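Local coordinates for hypothetical sugar ABC-transporter sugar binding protein (Arthrobacter globiformis, PDB 7BVT) that binds cyclic alpha-maltosyl-1,6-maltose as the solute-binding protein of a sugar ABC transporter and probably delivers it for uptake, at residues E29-H34 against L83-I88; N217-F222 against A408-L413. All coordinates share one frame; numbering follows the deposited sequence.

Contact 1 of 2, residues E29-H34 against L83-I88; sequences EVTVWH and LPDIAI
Pro84 sets its CB-CG-CD edge over one face of the Trp33 indole. Its CB sits over the five-membered ring of Trp33, 3.5 Å from the centroid and only 7° off the ring normal, a CH-pi contact. Pro84 CG and CD continue over the six-membered ring, with CD 3.7 Å from Trp33 CZ3. Asp85 turns its carboxylate back to segment 29-34. Its OD2 takes the backbone N-H of Thr31 at 2.8 Å through the anti lone pair, in a nearly straight bond (168°). Thr31 OG1 stands between its own backbone N and carbonyl carbon (chi1 59°), which brings it to Asp85 N at 3.0 Å as acceptor. A water gives hydrogen bonds to both Glu29 O and Asp85 OD2. Beyond this polar end the two strands pair in parallel. Ile86 N donates to Thr31 O, Trp33 N to Ile86 O, and Ile88 N to Trp33 O at 2.8 Å. On the face opposite Trp33, Val32 and Ile86 run alongside each other in the same direction. Ile86 CD1 meets Val32 CG2 at 3.8 Å and also touches Val30 CG1. Helix 306-319 packs on this aliphatic face through Ala312 and Phe315. Helix 70-80 lies on the Trp33 face, where Lys73 adds a cation-pi contact. Strand 29-34 also pairs in parallel with strand 58-64, so it runs between two neighbours in the sheet.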
ATOM      1  N   GLU A  29      26.527  -2.744 -18.051  1.00 27.14           N
ATOM      2  CA  GLU A  29      25.966  -3.791 -17.163  1.00 30.24           C
ATOM      3  C   GLU A  29      25.284  -3.092 -15.995  1.00 28.39           C
ATOM      4  O   GLU A  29      25.910  -2.236 -15.377  1.00 27.99           O
ATOM      5  CB  GLU A  29      27.063  -4.731 -16.668  1.00 39.01           C
ATOM      6  CG  GLU A  29      27.852  -5.336 -17.818  1.00 40.89           C
ATOM      7  CD  GLU A  29      27.158  -6.468 -18.552  1.00 42.56           C
ATOM      8  OE1 GLU A  29      26.155  -6.995 -18.008  1.00 40.34           O
ATOM      9  OE2 GLU A  29      27.626  -6.841 -19.670  1.00 46.68           O
ATOM     10  N   VAL A  30      24.020  -3.408 -15.762  1.00 25.58           N
ATOM     11  CA  VAL A  30      23.186  -2.771 -14.722  1.00 22.19           C
ATOM     12  C   VAL A  30      22.607  -3.906 -13.882  1.00 20.43           C
ATOM     13  O   VAL A  30      21.937  -4.803 -14.409  1.00 23.52           O
ATOM     14  CB  VAL A  30      22.109  -1.885 -15.384  1.00 21.56           C
ATOM     15  CG1 VAL A  30      21.048  -1.404 -14.397  1.00 24.87           C
ATOM     16  CG2 VAL A  30      22.712  -0.686 -16.094  1.00 21.79           C
ATOM     17  N   THR A  31      22.860  -3.834 -12.606  1.00 19.40           N
ATOM     18  CA  THR A  31      22.325  -4.823 -11.666  1.00 20.60           C
ATOM     19  C   THR A  31      21.022  -4.322 -11.030  1.00 20.65           C
ATOM     20  O   THR A  31      20.944  -3.140 -10.687  1.00 20.87           O
ATOM     21  CB  THR A  31      23.354  -5.184 -10.622  1.00 23.04           C
ATOM     22  OG1 THR A  31      23.743  -4.015  -9.908  1.00 25.81           O
ATOM     23  CG2 THR A  31      24.541  -5.873 -11.284  1.00 24.07           C
ATOM     24  N   VAL A  32      20.081  -5.224 -10.854  1.00 19.20           N
ATOM     25  CA  VAL A  32      18.763  -4.946 -10.210  1.00 18.83           C
ATOM     26  C   VAL A  32      18.593  -5.954  -9.098  1.00 19.42           C
ATOM     27  O   VAL A  32      18.670  -7.138  -9.413  1.00 20.28           O
ATOM     28  CB  VAL A  32      17.594  -5.043 -11.188  1.00 19.97           C
ATOM     29  CG1 VAL A  32      16.285  -4.826 -10.448  1.00 21.80           C
ATOM     30  CG2 VAL A  32      17.735  -4.066 -12.323  1.00 22.73           C
ATOM     31  N   TRP A  33      18.372  -5.501  -7.888  1.00 17.53           N
ATOM     32  CA  TRP A  33      17.945  -6.380  -6.788  1.00 18.36           C
ATOM     33  C   TRP A  33      16.472  -6.122  -6.488  1.00 21.89           C
ATOM     34  O   TRP A  33      16.069  -4.945  -6.416  1.00 20.05           O
ATOM     35  CB  TRP A  33      18.758  -6.179  -5.543  1.00 19.23           C
ATOM     36  CG  TRP A  33      20.227  -6.444  -5.658  1.00 20.56           C
ATOM     37  CD1 TRP A  33      20.875  -7.015  -6.695  1.00 23.83           C
ATOM     38  CD2 TRP A  33      21.210  -6.222  -4.649  1.00 22.29           C
ATOM     39  NE1 TRP A  33      22.208  -7.128  -6.406  1.00 23.22           N
ATOM     40  CE2 TRP A  33      22.445  -6.663  -5.175  1.00 24.82           C
ATOM     41  CE3 TRP A  33      21.168  -5.699  -3.365  1.00 23.56           C
ATOM     42  CZ2 TRP A  33      23.643  -6.533  -4.473  1.00 24.69           C
ATOM     43  CZ3 TRP A  33      22.346  -5.628  -2.649  1.00 27.79           C
ATOM     44  CH2 TRP A  33      23.555  -6.025  -3.207  1.00 26.31           C
ATOM     45  N   HIS A  34      15.711  -7.188  -6.296  1.00 20.06           N
ATOM     46  CA  HIS A  34      14.266  -7.099  -6.013  1.00 18.17           C
ATOM     47  C   HIS A  34      13.944  -8.242  -5.067  1.00 22.54           C
ATOM     48  O   HIS A  34      14.848  -9.070  -4.890  1.00 21.91           O
ATOM     49  CB  HIS A  34      13.447  -7.175  -7.265  1.00 19.57           C
ATOM     50  CG  HIS A  34      13.609  -8.501  -7.908  1.00 19.79           C
ATOM     51  ND1 HIS A  34      12.820  -9.574  -7.544  1.00 20.65           N
ATOM     52  CD2 HIS A  34      14.437  -8.901  -8.905  1.00 21.77           C
ATOM     53  CE1 HIS A  34      13.144 -10.605  -8.329  1.00 21.20           C
ATOM     54  NE2 HIS A  34      14.149 -10.245  -9.158  1.00 21.44           N
ATOM     55  N   LEU A  83      27.007  -1.858  -3.761  1.00 23.82           N
ATOM     56  CA  LEU A  83      25.571  -1.594  -3.938  1.00 22.07           C
ATOM     57  C   LEU A  83      25.190  -1.964  -5.355  1.00 21.31           C
ATOM     58  O   LEU A  83      25.986  -1.843  -6.283  1.00 21.49           O
ATOM     59  CB  LEU A  83      25.276  -0.120  -3.628  1.00 21.74           C
ATOM     60  CG  LEU A  83      25.255   0.250  -2.155  1.00 22.20           C
ATOM     61  CD1 LEU A  83      25.258   1.742  -1.953  1.00 25.53           C
ATOM     62  CD2 LEU A  83      24.048  -0.336  -1.469  1.00 24.59           C
ATOM     63  N   PRO A  84      23.930  -2.351  -5.579  1.00 19.36           N
ATOM     64  CA  PRO A  84      23.402  -2.650  -6.896  1.00 19.69           C
ATOM     65  C   PRO A  84      23.184  -1.299  -7.596  1.00 18.99           C
ATOM     66  O   PRO A  84      23.281  -0.288  -6.979  1.00 20.22           O
ATOM     67  CB  PRO A  84      22.072  -3.346  -6.646  1.00 19.07           C
ATOM     68  CG  PRO A  84      21.636  -2.715  -5.383  1.00 18.95           C
ATOM     69  CD  PRO A  84      22.877  -2.500  -4.542  1.00 20.11           C
ATOM     70  N   ASP A  85      22.926  -1.352  -8.863  1.00 19.02           N
ATOM     71  CA  ASP A  85      22.632  -0.111  -9.620  1.00 20.11           C
ATOM     72  C   ASP A  85      21.178   0.288  -9.352  1.00 18.77           C
ATOM     73  O   ASP A  85      20.924   1.458  -9.163  1.00 18.28           O
ATOM     74  CB  ASP A  85      22.859  -0.306 -11.101  1.00 21.23           C
ATOM     75  CG  ASP A  85      24.320  -0.633 -11.330  1.00 22.51           C
ATOM     76  OD1 ASP A  85      25.175   0.155 -10.806  1.00 24.68           O
ATOM     77  OD2 ASP A  85      24.561  -1.676 -11.985  1.00 21.01           O
ATOM     78  N   ILE A  86      20.273  -0.674  -9.356  1.00 16.90           N
ATOM     79  CA  ILE A  86      18.831  -0.487  -9.047  1.00 16.48           C
ATOM     80  C   ILE A  86      18.469  -1.358  -7.840  1.00 18.54           C
ATOM     81  O   ILE A  86      18.684  -2.602  -7.857  1.00 18.56           O
ATOM     82  CB  ILE A  86      17.923  -0.760 -10.265  1.00 17.28           C
ATOM     83  CG1 ILE A  86      18.242   0.140 -11.465  1.00 17.72           C
ATOM     84  CG2 ILE A  86      16.464  -0.687  -9.907  1.00 17.55           C
ATOM     85  CD1 ILE A  86      17.569  -0.290 -12.756  1.00 17.95           C
ATOM     86  N   ALA A  87      17.799  -0.783  -6.859  1.00 16.86           N
ATOM     87  CA  ALA A  87      17.074  -1.560  -5.831  1.00 17.35           C
ATOM     88  C   ALA A  87      15.566  -1.386  -6.013  1.00 16.80           C
ATOM     89  O   ALA A  87      15.111  -0.260  -6.231  1.00 17.91           O
ATOM     90  CB  ALA A  87      17.459  -1.087  -4.451  1.00 18.77           C
ATOM     91  N   ILE A  88      14.809  -2.448  -5.912  1.00 17.22           N
ATOM     92  CA  ILE A  88      13.333  -2.366  -5.936  1.00 16.50           C
ATOM     93  C   ILE A  88      12.851  -2.809  -4.557  1.00 18.93           C
ATOM     94  O   ILE A  88      12.998  -3.990  -4.207  1.00 20.09           O
ATOM     95  CB  ILE A  88      12.737  -3.168  -7.102  1.00 17.83           C
ATOM     96  CG1 ILE A  88      13.315  -2.708  -8.446  1.00 17.69           C
ATOM     97  CG2 ILE A  88      11.211  -3.137  -7.103  1.00 17.31           C
ATOM     98  CD1 ILE A  88      12.787  -3.426  -9.634  1.00 19.40           C
TER
HETATM   99  O   HOH W   1      26.910  -2.656 -12.601  1.00 37.68           O
HETATM  100  O   HOH W   2      26.293  -4.032  -8.927  1.00 33.56           O

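Contact 2 of 2, residues N217-F222 against A408-L413; sequences NSAAAF and AVNAVL
Val409 points at the loop and divides its two methyls between Ala220 and Phe222. Its CG1 meets Ala220 CB at 4.1 Å. Its CG2 comes to the edge of the Phe222 ring, near the ring plane, at CZ and CE2. Asn410 follows and makes the direct hydrogen bond of the contact. Its OD1 accepts the backbone N-H of Ala220 at 2.7 Å, almost straight (167°) and in the carbonyl plane. The other end of the same amide, ND2, donates to a water that in turn donates to Ala220 O. Both ends of the amide are thus used, which fixes its flip. An alanine in place of Asn410 would probably leave the Ala220 N-H without its acceptor and break the water link to Ala220 O. A second water donates to both Ser218 O and Asn410 O. One turn on, Leu413 packs against the 217-219 part of the loop. Its CD1 lies on Ala219 CA at 3.6 Å, and its CD2 reaches Asn217 O at 3.5 Å. The arrangement is plain packing of a loop on a helix: the link between helices 195-207 and 225-239 is fastened to the C-terminal helix 398-415 by a side-chain-to-backbone bond.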
ATOM      1  N   ASN A 217       6.500  16.327   7.979  1.00 24.93           N
ATOM      2  CA  ASN A 217       6.791  15.097   8.752  1.00 23.99           C
ATOM      3  C   ASN A 217       7.448  15.427  10.098  1.00 21.82           C
ATOM      4  O   ASN A 217       8.078  14.546  10.661  1.00 23.20           O
ATOM      5  CB  ASN A 217       7.605  14.086   7.924  1.00 25.03           C
ATOM      6  CG  ASN A 217       6.844  13.664   6.676  1.00 26.05           C
ATOM      7  OD1 ASN A 217       5.597  13.701   6.648  1.00 26.79           O
ATOM      8  ND2 ASN A 217       7.591  13.356   5.618  1.00 27.29           N
ATOM      9  N   SER A 218       7.317  16.657  10.602  1.00 27.44           N
ATOM     10  CA  SER A 218       8.000  17.029  11.884  1.00 27.72           C
ATOM     11  C   SER A 218       7.168  16.605  13.100  1.00 26.97           C
ATOM     12  O   SER A 218       7.740  16.479  14.212  1.00 25.89           O
ATOM     13  CB  SER A 218       8.305  18.514  11.971  1.00 27.63           C
ATOM     14  OG  SER A 218       7.126  19.314  11.984  1.00 28.08           O
ATOM     15  N   ALA A 219       5.851  16.456  12.953  1.00 23.89           N
ATOM     16  CA  ALA A 219       5.016  16.166  14.135  1.00 24.11           C
ATOM     17  C   ALA A 219       3.803  15.341  13.714  1.00 23.35           C
ATOM     18  O   ALA A 219       3.370  15.471  12.519  1.00 21.86           O
ATOM     19  CB  ALA A 219       4.569  17.455  14.746  1.00 22.14           C
ATOM     20  N   ALA A 220       3.177  14.732  14.698  1.00 19.83           N
ATOM     21  CA  ALA A 220       1.807  14.211  14.524  1.00 19.05           C
ATOM     22  C   ALA A 220       0.802  15.283  14.097  1.00 20.77           C
ATOM     23  O   ALA A 220       0.846  16.458  14.522  1.00 21.88           O
ATOM     24  CB  ALA A 220       1.384  13.569  15.804  1.00 20.60           C
ATOM     25  N   ALA A 221      -0.203  14.874  13.329  1.00 20.63           N
ATOM     26  CA  ALA A 221      -1.283  15.757  12.862  1.00 21.08           C
ATOM     27  C   ALA A 221      -2.669  15.136  13.115  1.00 18.37           C
ATOM     28  O   ALA A 221      -3.638  15.767  12.717  1.00 19.10           O
ATOM     29  CB  ALA A 221      -1.079  16.079  11.417  1.00 22.75           C
ATOM     30  N   PHE A 222      -2.742  13.976  13.750  1.00 17.83           N
ATOM     31  CA  PHE A 222      -3.991  13.169  13.817  1.00 18.36           C
ATOM     32  C   PHE A 222      -4.792  13.436  15.110  1.00 20.78           C
ATOM     33  O   PHE A 222      -5.846  12.825  15.290  1.00 18.48           O
ATOM     34  CB  PHE A 222      -3.649  11.682  13.735  1.00 16.83           C
ATOM     35  CG  PHE A 222      -2.599  11.218  14.718  1.00 17.89           C
ATOM     36  CD1 PHE A 222      -2.873  11.167  16.083  1.00 16.97           C
ATOM     37  CD2 PHE A 222      -1.309  10.891  14.303  1.00 16.61           C
ATOM     38  CE1 PHE A 222      -1.894  10.774  16.986  1.00 18.18           C
ATOM     39  CE2 PHE A 222      -0.334  10.496  15.209  1.00 18.60           C
ATOM     40  CZ  PHE A 222      -0.618  10.463  16.547  1.00 18.34           C
ATOM     41  N   ALA A 408       3.839   9.887  21.804  1.00 21.52           N
ATOM     42  CA  ALA A 408       4.790   8.822  21.456  1.00 22.56           C
ATOM     43  C   ALA A 408       5.382   9.206  20.098  1.00 25.59           C
ATOM     44  O   ALA A 408       6.619   9.146  19.935  1.00 23.35           O
ATOM     45  CB  ALA A 408       4.109   7.494  21.463  1.00 21.93           C
ATOM     46  N   VAL A 409       4.524   9.529  19.134  1.00 21.61           N
ATOM     47  CA  VAL A 409       4.975   9.828  17.742  1.00 20.22           C
ATOM     48  C   VAL A 409       5.882  11.062  17.749  1.00 22.27           C
ATOM     49  O   VAL A 409       6.973  11.059  17.149  1.00 22.27           O
ATOM     50  CB  VAL A 409       3.771  10.006  16.805  1.00 19.49           C
ATOM     51  CG1 VAL A 409       4.215  10.643  15.492  1.00 21.81           C
ATOM     52  CG2 VAL A 409       3.083   8.687  16.593  1.00 19.52           C
ATOM     53  N   ASN A 410       5.493  12.113  18.459  1.00 21.22           N
ATOM     54  CA  ASN A 410       6.275  13.380  18.467  1.00 24.59           C
ATOM     55  C   ASN A 410       7.627  13.105  19.118  1.00 25.30           C
ATOM     56  O   ASN A 410       8.616  13.713  18.632  1.00 27.91           O
ATOM     57  CB  ASN A 410       5.535  14.501  19.187  1.00 23.42           C
ATOM     58  CG  ASN A 410       4.457  15.120  18.339  1.00 27.00           C
ATOM     59  OD1 ASN A 410       4.368  14.813  17.164  1.00 25.34           O
ATOM     60  ND2 ASN A 410       3.639  15.971  18.938  1.00 27.07           N
ATOM     61  N   ALA A 411       7.707  12.185  20.083  1.00 24.34           N
ATOM     62  CA  ALA A 411       8.976  11.953  20.811  1.00 24.56           C
ATOM     63  C   ALA A 411       9.919  11.288  19.817  1.00 26.45           C
ATOM     64  O   ALA A 411      11.111  11.589  19.830  1.00 29.54           O
ATOM     65  CB  ALA A 411       8.796  11.096  22.008  1.00 24.18           C
ATOM     66  N   VAL A 412       9.383  10.393  19.003  1.00 26.10           N
ATOM     67  CA  VAL A 412      10.134   9.620  17.977  1.00 27.87           C
ATOM     68  C   VAL A 412      10.590  10.595  16.893  1.00 25.77           C
ATOM     69  O   VAL A 412      11.789  10.569  16.511  1.00 28.69           O
ATOM     70  CB  VAL A 412       9.275   8.472  17.414  1.00 30.83           C
ATOM     71  CG1 VAL A 412       9.854   7.943  16.117  1.00 34.53           C
ATOM     72  CG2 VAL A 412       9.144   7.369  18.436  1.00 33.43           C
ATOM     73  N   LEU A 413       9.732  11.481  16.422  1.00 26.28           N
ATOM     74  CA  LEU A 413      10.079  12.423  15.329  1.00 27.01           C
ATOM     75  C   LEU A 413      11.036  13.522  15.786  1.00 36.56           C
ATOM     76  O   LEU A 413      11.841  13.966  14.951  1.00 33.77           O
ATOM     77  CB  LEU A 413       8.823  13.101  14.804  1.00 30.26           C
ATOM     78  CG  LEU A 413       7.854  12.187  14.080  1.00 26.66           C
ATOM     79  CD1 LEU A 413       6.553  12.915  13.809  1.00 27.81           C
ATOM     80  CD2 LEU A 413       8.489  11.726  12.765  1.00 28.29           C
TER
HETATM   81  O   HOH W   3      10.254  17.025  14.649  1.00 35.33           O
HETATM   82  O   HOH W   4       7.536  16.308  16.917  1.00 38.52           O
HETATM   83  O   HOH W   5       1.591  17.199  17.108  1.00 25.18           O

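Overall arrangement
Contact 1 and contact 2 are separate packing contacts in a protein of the bacterial solute-binding family 1. Their centres are 33 Å apart, their nearest atoms about 20 Å, and they do not touch. Both segments of contact 1 come before those of contact 2 in the sequence. Contact 1 is buried strand pairing inside a sheet, whereas contact 2 is a partly buried loop on a helix. Contact 1 is not part of the sugar site but leads toward it: the Ile88 side chain is about 11 Å from a bound glucose unit, and the same strand runs on to Asp90, a pocket residue. In contact 2, Asn217 touches Pro372, which follows the pocket residue Arg371.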